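Malate dehydrogenase (Entamoeba histolytica, PDB 3I0P) probably catalyses the NAD-dependent interconversion of malate and oxaloacetate. Local coordinates at residues M18-L23 and Y359-P364; D173-Y178 and K329-E334; H320-I323 and G327-E330. All coordinates share one frame; numbering follows the deposited sequence.

How the contacts relate
Contact 1 stands apart: its centre is 30 Å from that of contact 2 and 36 Å from that of contact 3. It joins the N-terminal helix 11-24 to the chain after the last helix, 346-359, so both other contacts fall in sequence between its two segments. Contacts 2 and 3 have centres 10 Å apart and share K329 and E330 on helix 328-340. One brings the loop between strands 166-170 and 178-182 to that helix; the other brings in the loop that precedes it. They touch through F176 against G327 and E328, and through the E332–R322 salt bridge. Together they pack against the start of helix 328-340, where the adenosine part of NAD binds beside the second subunit.

Contact 1. Residues M18-L23 and Y359-P364; sequences MYQVLL and YNVPLP
V361 is the residue to look at first, because both of its methyl branches meet helix 11-24. CG1 rests against the base of the Q20 side chain, with V361 CG1 3.5 Å from Q20 CB. CG2 turns to the next residue of the helix, and V361 CG2 lies 4.0 Å from V21 CG2, the two valine side chains crossing at about a right angle. In V21 the other branch, CG1, sits anti to the backbone N (chi1 -180°), which leaves one methyl for V361 and the other for the tyrosine: V21 CG1 is 4.0 Å from Y359 CD2, approaching the ring obliquely. This is the close part, with V21 and V361 both buried; F55 of helix 55-64 also packs on V21, and F17 and K24 pack on V361.

The outer side is looser. Q20 offers only its base: its chain bends at chi2 (-60°), and the amide end leads away from V361 to a weak hydrogen bond with E16. Beyond Y359, N360 takes a positive phi as the chain leaves helix 346-359. S356 bonds the carbonyl of V361 and so ties this turn back to the helix it has just left. What joins the two segments is aliphatic and aromatic carbon, so the C-terminal tail is held to helix 11-24 chiefly by apolar contact.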
loop_
_atom_site.group_PDB
_atom_site.type_symbol
_atom_site.label_atom_id
_atom_site.label_comp_id
_atom_site.label_asym_id
_atom_site.label_seq_id
_atom_site.Cartn_x
_atom_site.Cartn_y
_atom_site.Cartn_z
ATOM N N MET A 18 25.355 21.359 7.149
ATOM C CA MET A 18 24.832 20.828 5.904
ATOM C C MET A 18 24.447 21.985 4.981
ATOM O O MET A 18 24.751 21.979 3.791
ATOM C CB MET A 18 23.638 19.938 6.218
ATOM C CG MET A 18 23.668 18.607 5.527
ATOM S SD MET A 18 23.120 17.175 6.482
ATOM C CE MET A 18 21.652 17.782 7.330
ATOM N N TYR A 19 23.820 22.999 5.564
ATOM C CA TYR A 19 23.359 24.167 4.841
ATOM C C TYR A 19 24.520 25.039 4.336
ATOM O O TYR A 19 24.457 25.577 3.226
ATOM C CB TYR A 19 22.410 24.941 5.750
ATOM C CG TYR A 19 22.046 26.345 5.339
ATOM C CD1 TYR A 19 21.152 26.586 4.294
ATOM C CD2 TYR A 19 22.550 27.436 6.042
ATOM C CE1 TYR A 19 20.799 27.897 3.933
ATOM C CE2 TYR A 19 22.206 28.746 5.695
ATOM C CZ TYR A 19 21.331 28.965 4.644
ATOM O OH TYR A 19 20.995 30.251 4.315
ATOM N N GLN A 20 25.579 25.169 5.138
ATOM C CA GLN A 20 26.744 25.944 4.711
ATOM C C GLN A 20 27.505 25.237 3.588
ATOM O O GLN A 20 27.897 25.871 2.609
ATOM C CB GLN A 20 27.680 26.284 5.875
ATOM C CG GLN A 20 27.071 27.146 6.994
ATOM C CD GLN A 20 26.558 28.514 6.541
ATOM O OE1 GLN A 20 27.134 29.165 5.661
ATOM N NE2 GLN A 20 25.471 28.964 7.171
ATOM N N VAL A 21 27.693 23.927 3.713
ATOM C CA VAL A 21 28.402 23.175 2.680
ATOM C C VAL A 21 27.636 23.174 1.341
ATOM O O VAL A 21 28.249 23.203 0.258
ATOM C CB VAL A 21 28.749 21.739 3.137
ATOM C CG1 VAL A 21 29.491 20.984 2.039
ATOM C CG2 VAL A 21 29.589 21.776 4.399
ATOM N N LEU A 22 26.307 23.166 1.421
ATOM C CA LEU A 22 25.470 23.191 0.224
ATOM C C LEU A 22 25.528 24.545 -0.477
ATOM O O LEU A 22 25.467 24.614 -1.703
ATOM C CB LEU A 22 24.027 22.811 0.557
ATOM C CG LEU A 22 23.714 21.329 0.774
ATOM C CD1 LEU A 22 22.423 21.151 1.573
ATOM C CD2 LEU A 22 23.643 20.597 -0.562
ATOM N N LEU A 23 25.646 25.617 0.303
ATOM C CA LEU A 23 25.889 26.946 -0.254
ATOM C C LEU A 23 27.254 26.997 -0.928
ATOM O O LEU A 23 27.366 27.453 -2.067
ATOM C CB LEU A 23 25.812 28.016 0.826
ATOM C CG LEU A 23 24.429 28.326 1.384
ATOM C CD1 LEU A 23 24.530 29.334 2.522
ATOM C CD2 LEU A 23 23.505 28.826 0.280
ATOM N N TYR A 359 35.774 23.437 2.134
ATOM C CA TYR A 359 34.882 24.575 1.844
ATOM C C TYR A 359 34.925 25.708 2.861
ATOM O O TYR A 359 34.133 26.665 2.784
ATOM C CB TYR A 359 33.446 24.084 1.595
ATOM C CG TYR A 359 33.422 23.034 0.524
ATOM C CD1 TYR A 359 33.679 23.367 -0.815
ATOM C CD2 TYR A 359 33.205 21.695 0.847
ATOM C CE1 TYR A 359 33.698 22.387 -1.810
ATOM C CE2 TYR A 359 33.219 20.708 -0.133
ATOM C CZ TYR A 359 33.467 21.059 -1.459
ATOM O OH TYR A 359 33.480 20.075 -2.419
ATOM N N ASN A 360 35.872 25.602 3.795
ATOM C CA ASN A 360 36.030 26.574 4.872
ATOM C C ASN A 360 34.704 26.805 5.600
ATOM O O ASN A 360 34.210 27.934 5.705
ATOM C CB ASN A 360 36.640 27.886 4.347
ATOM C CG ASN A 360 37.141 28.788 5.468
ATOM O OD1 ASN A 360 37.931 28.364 6.318
ATOM N ND2 ASN A 360 36.680 30.040 5.477
ATOM N N VAL A 361 34.119 25.706 6.062
ATOM C CA VAL A 361 32.907 25.741 6.861
ATOM C C VAL A 361 33.292 25.277 8.262
ATOM O O VAL A 361 33.629 24.111 8.459
ATOM C CB VAL A 361 31.810 24.830 6.274
ATOM C CG1 VAL A 361 30.573 24.831 7.164
ATOM C CG2 VAL A 361 31.454 25.263 4.867
ATOM N N PRO A 362 33.249 26.196 9.239
ATOM C CA PRO A 362 33.752 25.924 10.589
ATOM C C PRO A 362 33.007 24.796 11.296
ATOM O O PRO A 362 31.796 24.641 11.135
ATOM C CB PRO A 362 33.537 27.254 11.329
ATOM C CG PRO A 362 33.316 28.282 10.247
ATOM C CD PRO A 362 32.640 27.535 9.141
ATOM N N LEU A 363 33.756 24.015 12.064
ATOM C CA LEU A 363 33.212 22.928 12.857
ATOM C C LEU A 363 33.753 23.058 14.281
ATOM O O LEU A 363 34.860 23.561 14.473
ATOM C CB LEU A 363 33.629 21.596 12.244
ATOM C CG LEU A 363 32.604 20.471 12.113
ATOM C CD1 LEU A 363 31.224 20.991 11.731
ATOM C CD2 LEU A 363 33.104 19.500 11.069
ATOM N N PRO A 364 32.975 22.631 15.292
ATOM C CA PRO A 364 33.500 22.768 16.659
ATOM C C PRO A 364 34.449 21.634 17.090
ATOM O O PRO A 364 34.688 21.449 18.286
ATOM C CB PRO A 364 32.226 22.791 17.515
ATOM C CG PRO A 364 31.255 21.941 16.738
ATOM C CD PRO A 364 31.547 22.253 15.284
#

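Contact 2. Residues D173-Y178 and K329-E334; sequences DEAFPY and KEYETE. With NAD (nicotinamide-adenine-dinucleotide), chain B.
F176 places CG between its backbone N and carbonyl carbon (chi1 52°), while Y331 sets CG anti to its own N (chi1 165°), and these two settings bring the rings together across the contact. F176 passes one ring corner over a face of the tyrosine, with F176 CD2 3.6 Å from Y331 CG. The planes are only 26° apart, yet the two rings are strongly offset and share little area, and the centroids stay 5.0 Å apart. The bases of the side chains also meet, F176 CB lying 3.7 Å from Y331 CB. A175 covers the far end of the tyrosine, its methyl coming in obliquely: A175 CB is 3.8 Å from Y331 CZ.

The two residues just before Y331 face NAD instead. The 2'-hydroxyl of the adenosine ribose donates from NAD O2B to E330 OE1 at 2.7 Å, a carboxylate contact consistent with a preference for NAD over NADP. K329 reaches the adenine by a chain bent several times, and its bond from K329 NZ to NAD N7A is weak at 3.3 Å; E240 of the second subunit forms a salt bridge with the same amine.

The 173-178 loop links strand 166-170 to strand 178-182, at the border of the seven-stranded sheet. Salt bridges from D173 and E174 fasten it to R309 and R312 of helix 297-312, and P177 rests on helix 127-136.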
loop_
_atom_site.group_PDB
_atom_site.type_symbol
_atom_site.label_atom_id
_atom_site.label_comp_id
_atom_site.label_asym_id
_atom_site.label_seq_id
_atom_site.Cartn_x
_atom_site.Cartn_y
_atom_site.Cartn_z
ATOM N N ASP A 173 -4.283 12.817 16.926
ATOM C CA ASP A 173 -4.514 13.699 18.076
ATOM C C ASP A 173 -3.438 13.489 19.120
ATOM O O ASP A 173 -3.506 14.038 20.217
ATOM C CB ASP A 173 -5.930 13.551 18.667
ATOM C CG ASP A 173 -6.114 12.288 19.505
ATOM O OD1 ASP A 173 -5.287 11.348 19.426
ATOM O OD2 ASP A 173 -7.117 12.220 20.250
ATOM N N GLU A 174 -2.449 12.681 18.761
ATOM C CA GLU A 174 -1.298 12.437 19.601
ATOM C C GLU A 174 -0.196 13.462 19.296
ATOM O O GLU A 174 -0.405 14.377 18.494
ATOM C CB GLU A 174 -0.811 11.012 19.384
ATOM C CG GLU A 174 -1.915 9.989 19.510
ATOM C CD GLU A 174 -1.406 8.575 19.425
ATOM O OE1 GLU A 174 -0.887 8.189 18.352
ATOM O OE2 GLU A 174 -1.537 7.838 20.434
ATOM N N ALA A 175 0.962 13.309 19.937
ATOM C CA ALA A 175 2.062 14.277 19.824
ATOM C C ALA A 175 2.810 14.160 18.496
ATOM O O ALA A 175 3.611 15.024 18.146
ATOM C CB ALA A 175 3.026 14.121 20.995
ATOM N N PHE A 176 2.547 13.073 17.778
ATOM C CA PHE A 176 3.131 12.791 16.469
ATOM C C PHE A 176 2.025 12.241 15.579
ATOM O O PHE A 176 1.117 11.578 16.081
ATOM C CB PHE A 176 4.239 11.736 16.603
ATOM C CG PHE A 176 3.805 10.492 17.336
ATOM C CD1 PHE A 176 3.400 9.363 16.634
ATOM C CD2 PHE A 176 3.775 10.462 18.735
ATOM C CE1 PHE A 176 2.987 8.215 17.313
ATOM C CE2 PHE A 176 3.367 9.331 19.410
ATOM C CZ PHE A 176 2.972 8.203 18.704
ATOM N N PRO A 177 2.089 12.508 14.259
ATOM C CA PRO A 177 1.100 11.913 13.348
ATOM C C PRO A 177 1.377 10.438 13.101
ATOM O O PRO A 177 2.480 9.955 13.398
ATOM C CB PRO A 177 1.314 12.688 12.047
ATOM C CG PRO A 177 2.725 13.128 12.112
ATOM C CD PRO A 177 2.984 13.444 13.555
ATOM N N TYR A 178 0.385 9.726 12.575
ATOM C CA TYR A 178 0.633 8.419 12.012
ATOM C C TYR A 178 1.531 8.650 10.811
ATOM O O TYR A 178 1.261 9.528 9.980
ATOM C CB TYR A 178 -0.687 7.780 11.578
ATOM C CG TYR A 178 -0.563 6.565 10.665
ATOM C CD1 TYR A 178 -0.775 5.280 11.154
ATOM C CD2 TYR A 178 -0.272 6.709 9.309
ATOM C CE1 TYR A 178 -0.677 4.171 10.316
ATOM C CE2 TYR A 178 -0.172 5.613 8.474
ATOM C CZ TYR A 178 -0.376 4.350 8.976
ATOM O OH TYR A 178 -0.275 3.261 8.142
ATOM N N LYS A 329 8.149 5.110 17.022
ATOM C CA LYS A 329 9.594 4.934 17.122
ATOM C C LYS A 329 10.375 6.158 16.621
ATOM O O LYS A 329 11.415 6.512 17.193
ATOM C CB LYS A 329 10.035 3.660 16.379
ATOM C CG LYS A 329 10.151 2.445 17.277
ATOM C CD LYS A 329 9.730 1.160 16.595
ATOM C CE LYS A 329 10.897 0.368 16.045
ATOM N NZ LYS A 329 10.587 -1.085 16.134
ATOM N N GLU A 330 9.869 6.812 15.574
ATOM C CA GLU A 330 10.554 7.965 15.021
ATOM C C GLU A 330 10.414 9.178 15.914
ATOM O O GLU A 330 11.346 9.969 16.031
ATOM C CB GLU A 330 10.077 8.277 13.611
ATOM C CG GLU A 330 10.624 7.321 12.541
ATOM C CD GLU A 330 9.888 5.992 12.479
ATOM O OE1 GLU A 330 8.720 5.921 12.909
ATOM O OE2 GLU A 330 10.484 5.009 11.995
ATOM N N TYR A 331 9.250 9.326 16.540
ATOM C CA TYR A 331 8.998 10.449 17.446
ATOM C C TYR A 331 9.910 10.367 18.671
ATOM O O TYR A 331 10.551 11.352 19.044
ATOM C CB TYR A 331 7.510 10.514 17.841
ATOM C CG TYR A 331 7.205 11.398 19.034
ATOM C CD1 TYR A 331 7.137 12.791 18.906
ATOM C CD2 TYR A 331 6.982 10.836 20.298
ATOM C CE1 TYR A 331 6.858 13.600 20.011
ATOM C CE2 TYR A 331 6.707 11.630 21.404
ATOM C CZ TYR A 331 6.648 13.003 21.258
ATOM O OH TYR A 331 6.373 13.770 22.360
ATOM N N GLU A 332 9.977 9.189 19.279
ATOM C CA GLU A 332 10.803 8.996 20.460
ATOM C C GLU A 332 12.295 9.187 20.180
ATOM O O GLU A 332 13.018 9.735 21.016
ATOM C CB GLU A 332 10.522 7.644 21.116
ATOM C CG GLU A 332 9.217 7.635 21.915
ATOM C CD GLU A 332 8.922 6.301 22.575
ATOM O OE1 GLU A 332 9.736 5.361 22.435
ATOM O OE2 GLU A 332 7.868 6.194 23.232
ATOM N N THR A 333 12.751 8.762 19.006
ATOM C CA THR A 333 14.126 9.031 18.595
ATOM C C THR A 333 14.324 10.534 18.417
ATOM O O THR A 333 15.323 11.099 18.869
ATOM C CB THR A 333 14.487 8.292 17.298
ATOM O OG1 THR A 333 14.352 6.880 17.502
ATOM C CG2 THR A 333 15.918 8.605 16.876
ATOM N N GLU A 334 13.350 11.177 17.776
ATOM C CA GLU A 334 13.408 12.605 17.508
ATOM C C GLU A 334 13.483 13.403 18.800
ATOM O O GLU A 334 14.207 14.385 18.866
ATOM C CB GLU A 334 12.221 13.029 16.647
ATOM C CG GLU A 334 12.102 14.517 16.406
ATOM C CD GLU A 334 11.154 14.860 15.267
ATOM O OE1 GLU A 334 11.286 15.986 14.736
ATOM O OE2 GLU A 334 10.284 14.022 14.893
HETATM P PA NAD B . 11.576 0.095 8.328
HETATM O O1A NAD B . 12.589 0.748 9.236
HETATM O O2A NAD B . 11.615 -1.390 8.165
HETATM O O5B NAD B . 10.131 0.539 8.877
HETATM C C5B NAD B . 9.856 1.927 9.137
HETATM C C4B NAD B . 8.356 2.205 9.313
HETATM O O4B NAD B . 7.698 1.157 10.037
HETATM C C3B NAD B . 8.092 3.462 10.116
HETATM O O3B NAD B . 6.857 4.039 9.660
HETATM C C2B NAD B . 7.941 2.959 11.535
HETATM O O2B NAD B . 7.137 3.838 12.323
HETATM C C1B NAD B . 7.240 1.635 11.311
HETATM N N9A NAD B . 7.492 0.605 12.361
HETATM C C8A NAD B . 8.668 0.045 12.681
HETATM N N7A NAD B . 8.455 -0.863 13.658
HETATM C C5A NAD B . 7.132 -0.875 13.941
HETATM C C6A NAD B . 6.324 -1.587 14.835
HETATM N N6A NAD B . 6.853 -2.506 15.679
HETATM N N1A NAD B . 4.991 -1.347 14.871
HETATM C C2A NAD B . 4.436 -0.440 14.056
HETATM N N3A NAD B . 5.186 0.250 13.186
HETATM C C4A NAD B . 6.533 0.053 13.113
HETATM O O3 NAD B . 11.568 0.805 6.864
HETATM P PN NAD B . 12.707 0.752 5.701
HETATM O O1N NAD B . 12.105 0.029 4.521
HETATM O O2N NAD B . 14.030 0.311 6.277
HETATM O O5D NAD B . 12.881 2.289 5.281
HETATM C C5D NAD B . 13.688 3.179 6.058
HETATM C C4D NAD B . 13.815 4.530 5.358
HETATM O O4D NAD B . 14.494 4.384 4.108
HETATM C C3D NAD B . 12.458 5.145 5.039
HETATM O O3D NAD B . 12.423 6.457 5.619
HETATM C C2D NAD B . 12.367 5.164 3.514
HETATM O O2D NAD B . 11.703 6.306 2.943
HETATM C C1D NAD B . 13.827 5.177 3.120
HETATM N N1N NAD B . 14.033 4.683 1.761
HETATM C C2N NAD B . 14.255 5.586 0.780
HETATM C C3N NAD B . 14.459 5.160 -0.535
HETATM C C7N NAD B . 14.706 6.150 -1.640
HETATM O O7N NAD B . 14.884 5.733 -2.778
HETATM N N7N NAD B . 14.725 7.451 -1.360
HETATM C C4N NAD B . 14.432 3.792 -0.820
HETATM C C5N NAD B . 14.190 2.880 0.213
HETATM C C6N NAD B . 13.995 3.357 1.508
#

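Contact 3. Residues H320-I323 and G327-E330; sequences HDRI and GEKE. With NAD (nicotinamide-adenine-dinucleotide), chain B.
R322 and E328 reach for each other from opposite directions and meet with their flat ends almost perpendicular, guanidinium and carboxylate planes being 84° apart. The arginine offers its edge: the acceptor lies near the guanidinium plane, and the salt bridge from R322 NH2 to E328 OE2 measures 3.1 Å. The glutamate is approached differently, from above its carboxylate plane (62° out of it), so this is a single, somewhat bent bond and not a side-by-side pairing. E328 gets there with CG anti to its backbone N (chi1 -171°) and an extended chain, standing straight out from the first turn of the helix.

A water completes the junction. It lies at the guanidinium edge, accepting from R322 NE at 2.9 Å. It donates to E328 OE2 at 2.6 Å and to I323 O at 2.7 Å, so both side chains are coupled to the backbone of the incoming loop. The stronger polar partner of each charged end lies elsewhere: E332 for R322 and R312 for E328. E328 OE1 also accepts from the amide of T325.

G327, at the N-cap position, turns to the cofactor. Its amide gives a nearly straight bond, G327 N to NAD O2B at 2.7 Å, to the same ribose hydroxyl that E330 holds. The alternating charges of R312, E328, R322 and E332 would largely offset one another, which should let the buried carboxylate of E328 remain ionised. The network thereby ties the loop to the start of the helix through charge and a shared water.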
loop_
_atom_site.group_PDB
_atom_site.type_symbol
_atom_site.label_atom_id
_atom_site.label_comp_id
_atom_site.label_asym_id
_atom_site.label_seq_id
_atom_site.Cartn_x
_atom_site.Cartn_y
_atom_site.Cartn_z
ATOM N N HIS A 320 7.565 -9.300 24.746
ATOM C CA HIS A 320 7.470 -7.928 24.230
ATOM C C HIS A 320 6.666 -6.978 25.111
ATOM O O HIS A 320 5.507 -7.221 25.452
ATOM C CB HIS A 320 6.972 -7.919 22.784
ATOM C CG HIS A 320 7.869 -8.663 21.845
ATOM N ND1 HIS A 320 8.923 -8.062 21.189
ATOM C CD2 HIS A 320 7.890 -9.967 21.478
ATOM C CE1 HIS A 320 9.548 -8.962 20.449
ATOM N NE2 HIS A 320 8.939 -10.126 20.605
ATOM N N ASP A 321 7.318 -5.879 25.459
ATOM C CA ASP A 321 6.812 -4.909 26.409
ATOM C C ASP A 321 5.678 -4.059 25.834
ATOM O O ASP A 321 4.721 -3.725 26.543
ATOM C CB ASP A 321 7.974 -4.004 26.855
ATOM C CG ASP A 321 7.718 -3.331 28.189
ATOM O OD1 ASP A 321 7.429 -4.055 29.175
ATOM O OD2 ASP A 321 7.818 -2.082 28.250
ATOM N N ARG A 322 5.793 -3.699 24.555
ATOM C CA ARG A 322 4.851 -2.752 23.946
ATOM C C ARG A 322 4.579 -2.983 22.466
ATOM O O ARG A 322 5.358 -3.637 21.766
ATOM C CB ARG A 322 5.306 -1.304 24.167
ATOM C CG ARG A 322 6.644 -0.965 23.547
ATOM C CD ARG A 322 7.192 0.361 24.067
ATOM N NE ARG A 322 6.497 1.542 23.546
ATOM C CZ ARG A 322 7.087 2.715 23.326
ATOM N NH1 ARG A 322 8.382 2.864 23.556
ATOM N NH2 ARG A 322 6.388 3.739 22.859
ATOM N N ILE A 323 3.446 -2.438 22.027
ATOM C CA ILE A 323 3.041 -2.396 20.637
ATOM C C ILE A 323 3.220 -0.949 20.168
ATOM O O ILE A 323 2.896 -0.012 20.895
ATOM C CB ILE A 323 1.571 -2.887 20.480
ATOM C CG1 ILE A 323 1.480 -4.380 20.832
ATOM C CG2 ILE A 323 1.022 -2.606 19.070
ATOM C CD1 ILE A 323 0.068 -4.912 21.065
ATOM N N GLY A 327 5.242 5.610 13.034
ATOM C CA GLY A 327 5.817 6.902 13.387
ATOM C C GLY A 327 6.121 7.132 14.859
ATOM O O GLY A 327 6.625 8.194 15.222
ATOM N N GLU A 328 5.818 6.142 15.700
ATOM C CA GLU A 328 6.014 6.246 17.159
ATOM C C GLU A 328 7.496 6.170 17.504
ATOM O O GLU A 328 8.022 7.054 18.187
ATOM C CB GLU A 328 5.224 5.151 17.898
ATOM C CG GLU A 328 5.171 5.287 19.408
ATOM C CD GLU A 328 4.164 4.330 20.056
ATOM O OE1 GLU A 328 3.648 3.442 19.329
ATOM O OE2 GLU A 328 3.879 4.470 21.283
ATOM N N LYS A 329 8.149 5.110 17.022
ATOM C CA LYS A 329 9.594 4.934 17.122
ATOM C C LYS A 329 10.375 6.158 16.621
ATOM O O LYS A 329 11.415 6.512 17.193
ATOM C CB LYS A 329 10.035 3.660 16.379
ATOM C CG LYS A 329 10.151 2.445 17.277
ATOM C CD LYS A 329 9.730 1.160 16.595
ATOM C CE LYS A 329 10.897 0.368 16.045
ATOM N NZ LYS A 329 10.587 -1.085 16.134
ATOM N N GLU A 330 9.869 6.812 15.574
ATOM C CA GLU A 330 10.554 7.965 15.021
ATOM C C GLU A 330 10.414 9.178 15.914
ATOM O O GLU A 330 11.346 9.969 16.031
ATOM C CB GLU A 330 10.077 8.277 13.611
ATOM C CG GLU A 330 10.624 7.321 12.541
ATOM C CD GLU A 330 9.888 5.992 12.479
ATOM O OE1 GLU A 330 8.720 5.921 12.909
ATOM O OE2 GLU A 330 10.484 5.009 11.995
HETATM P PA NAD B . 11.576 0.095 8.328
HETATM O O1A NAD B . 12.589 0.748 9.236
HETATM O O2A NAD B . 11.615 -1.390 8.165
HETATM O O5B NAD B . 10.131 0.539 8.877
HETATM C C5B NAD B . 9.856 1.927 9.137
HETATM C C4B NAD B . 8.356 2.205 9.313
HETATM O O4B NAD B . 7.698 1.157 10.037
HETATM C C3B NAD B . 8.092 3.462 10.116
HETATM O O3B NAD B . 6.857 4.039 9.660
HETATM C C2B NAD B . 7.941 2.959 11.535
HETATM O O2B NAD B . 7.137 3.838 12.323
HETATM C C1B NAD B . 7.240 1.635 11.311
HETATM N N9A NAD B . 7.492 0.605 12.361
HETATM C C8A NAD B . 8.668 0.045 12.681
HETATM N N7A NAD B . 8.455 -0.863 13.658
HETATM C C5A NAD B . 7.132 -0.875 13.941
HETATM C C6A NAD B . 6.324 -1.587 14.835
HETATM N N6A NAD B . 6.853 -2.506 15.679
HETATM N N1A NAD B . 4.991 -1.347 14.871
HETATM C C2A NAD B . 4.436 -0.440 14.056
HETATM N N3A NAD B . 5.186 0.250 13.186
HETATM C C4A NAD B . 6.533 0.053 13.113
HETATM O O3 NAD B . 11.568 0.805 6.864
HETATM P PN NAD B . 12.707 0.752 5.701
HETATM O O1N NAD B . 12.105 0.029 4.521
HETATM O O2N NAD B . 14.030 0.311 6.277
HETATM O O5D NAD B . 12.881 2.289 5.281
HETATM C C5D NAD B . 13.688 3.179 6.058
HETATM C C4D NAD B . 13.815 4.530 5.358
HETATM O O4D NAD B . 14.494 4.384 4.108
HETATM C C3D NAD B . 12.458 5.145 5.039
HETATM O O3D NAD B . 12.423 6.457 5.619
HETATM C C2D NAD B . 12.367 5.164 3.514
HETATM O O2D NAD B . 11.703 6.306 2.943
HETATM C C1D NAD B . 13.827 5.177 3.120
HETATM N N1N NAD B . 14.033 4.683 1.761
HETATM C C2N NAD B . 14.255 5.586 0.780
HETATM C C3N NAD B . 14.459 5.160 -0.535
HETATM C C7N NAD B . 14.706 6.150 -1.640
HETATM O O7N NAD B . 14.884 5.733 -2.778
HETATM N N7N NAD B . 14.725 7.451 -1.360
HETATM C C4N NAD B . 14.432 3.792 -0.820
HETATM C C5N NAD B . 14.190 2.880 0.213
HETATM C C6N NAD B . 13.995 3.357 1.508
HETATM O O HOH W 1 3.911 2.097 22.327
#